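Side-chain contact in transcriptional repressor (Vibrio fischeri, PDB 3KV1), which probably represses transcription as a DNA-binding regulator of the SorC family, through a domain thought to bind a sugar effector: residues L235-A240 with D247-S252. Sequence-based numbering, arbitrary orientation. Where two conformers were deposited one is given.
Sequences LSIMGA and DVLATS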
loop_
_atom_site.group_PDB
_atom_site.type_symbol
_atom_site.label_atom_id
_atom_site.label_comp_id
_atom_site.label_asym_id
_atom_site.label_seq_id
_atom_site.Cartn_x
_atom_site.Cartn_y
_atom_site.Cartn_z
ATOM N N LEU A 235 9.362 25.890 18.624
ATOM C CA LEU A 235 10.224 25.006 19.425
ATOM C C LEU A 235 10.480 23.644 18.755
ATOM O O LEU A 235 11.609 23.094 18.798
ATOM C CB LEU A 235 9.648 24.805 20.822
ATOM C CG LEU A 235 9.624 26.042 21.717
ATOM C CD1 LEU A 235 9.523 25.576 23.163
ATOM C CD2 LEU A 235 10.874 26.904 21.523
ATOM N N SER A 236 9.441 23.069 18.154
ATOM C CA SER A 236 9.607 21.811 17.435
ATOM C C SER A 236 10.530 21.965 16.244
ATOM O O SER A 236 11.327 21.072 15.950
ATOM C CB SER A 236 8.246 21.288 16.957
ATOM O OG SER A 236 7.386 21.146 18.082
ATOM N N ILE A 237 10.404 23.083 15.538
ATOM C CA ILE A 237 11.208 23.305 14.340
ATOM C C ILE A 237 12.669 23.481 14.762
ATOM O O ILE A 237 13.578 22.961 14.086
ATOM C CB ILE A 237 10.748 24.532 13.531
ATOM C CG1 ILE A 237 9.298 24.328 13.064
ATOM C CG2 ILE A 237 11.666 24.746 12.326
ATOM C CD1 ILE A 237 8.628 25.635 12.543
HETATM N N MSE A 238 12.876 24.173 15.885
HETATM C CA MSE A 238 14.220 24.374 16.430
HETATM C C MSE A 238 14.849 23.041 16.806
HETATM O O MSE A 238 15.995 22.767 16.447
HETATM C CB MSE A 238 14.210 25.319 17.634
HETATM C CG MSE A 238 15.609 25.848 17.988
HETATM SE SE MSE A 238 16.298 27.142 16.633
HETATM C CE MSE A 238 18.150 27.348 17.293
ATOM N N GLY A 239 14.097 22.209 17.525
ATOM C CA GLY A 239 14.546 20.865 17.885
ATOM C C GLY A 239 14.965 20.073 16.648
ATOM O O GLY A 239 16.015 19.417 16.623
ATOM N N ALA A 240 14.130 20.127 15.617
ATOM C CA ALA A 240 14.403 19.393 14.396
ATOM C C ALA A 240 15.687 19.876 13.710
ATOM O O ALA A 240 16.483 19.064 13.264
ATOM C CB ALA A 240 13.198 19.487 13.439
ATOM N N ASP A 247 18.371 19.228 5.301
ATOM C CA ASP A 247 19.146 19.915 4.275
ATOM C C ASP A 247 18.418 21.105 3.651
ATOM O O ASP A 247 19.041 22.117 3.294
ATOM C CB ASP A 247 19.570 18.912 3.237
ATOM C CG ASP A 247 20.301 17.738 3.873
ATOM O OD1 ASP A 247 21.402 17.998 4.429
ATOM O OD2 ASP A 247 19.764 16.589 3.874
ATOM N N VAL A 248 17.107 20.971 3.478
ATOM C CA VAL A 248 16.324 22.054 2.906
ATOM C C VAL A 248 15.152 22.365 3.855
ATOM O O VAL A 248 14.336 21.476 4.154
ATOM C CB VAL A 248 15.761 21.637 1.551
ATOM C CG1 VAL A 248 14.849 22.722 0.990
ATOM C CG2 VAL A 248 16.897 21.287 0.544
ATOM N N LEU A 249 15.082 23.599 4.347
ATOM C CA LEU A 249 14.013 23.951 5.280
ATOM C C LEU A 249 13.026 24.818 4.530
ATOM O O LEU A 249 13.416 25.824 3.949
ATOM C CB LEU A 249 14.577 24.741 6.458
ATOM C CG LEU A 249 13.535 25.268 7.446
ATOM C CD1 LEU A 249 12.918 24.067 8.178
ATOM C CD2 LEU A 249 14.182 26.263 8.434
ATOM N N ALA A 250 11.756 24.434 4.519
ATOM C CA ALA A 250 10.748 25.249 3.867
ATOM C C ALA A 250 9.758 25.715 4.971
ATOM O O ALA A 250 9.185 24.905 5.665
ATOM C CB ALA A 250 10.018 24.411 2.745
ATOM N N THR A 251 9.528 27.009 5.075
ATOM C CA THR A 251 8.747 27.512 6.196
ATOM C C THR A 251 8.353 28.963 5.909
ATOM O O THR A 251 8.567 29.463 4.807
ATOM C CB THR A 251 9.522 27.360 7.567
ATOM O OG1 THR A 251 8.641 27.596 8.677
ATOM C CG2 THR A 251 10.719 28.348 7.665
ATOM N N SER A 252 7.740 29.623 6.885
ATOM C CA SER A 252 7.198 30.976 6.691
ATOM C C SER A 252 8.199 32.054 7.173
ATOM O O SER A 252 9.134 31.732 7.901
ATOM C CB SER A 252 5.929 31.157 7.529
ATOM O OG SER A 252 6.251 31.182 8.920
#
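I237 reaches from the helix across to two residues of the strand, L249 and T251, and no hydrogen bond joins the segments. The isoleucine fork splits its two ends between them. Its CG2 methyl, anti to the backbone N, meets the CD1 methyl of L249 tip to tip, with I237 CG2 and L249 CD1 4.4 Å apart. The longer branch runs extended (chi2 166°) and brings its CD1 to 4.3 Å from T251 OG1, an approach that is doubtful, since T251 was modelled in two conformers. This hydroxyl finds its polar partner elsewhere, in a hydrogen bond to the carbonyl of A228. Helix 234-242 is the crossover of a beta-alpha-beta unit, linking strand 223-227 to the neighbouring parallel strand 248-252 in the Rossmann-like sheet; L249 and T251 lie on the strand face turned toward it, while V248 and A250 pack against helix 34-52. All three touching residues are buried, yet they bury just 82 Å² together, and the CA atoms of I237 and T251 stand 9.5 Å apart. I237 also touches C255 and L259 of helix 253-264, and A228. Toward the C-terminal end of segment 235-240 the two segments separate, with A240 CB 7.0 Å from L249 CD1 and packed instead on I246. L235, two residues before I237, is exposed at the surface, whereas S236 is buried and hydrogen-bonds through OG to the carbonyl of V186.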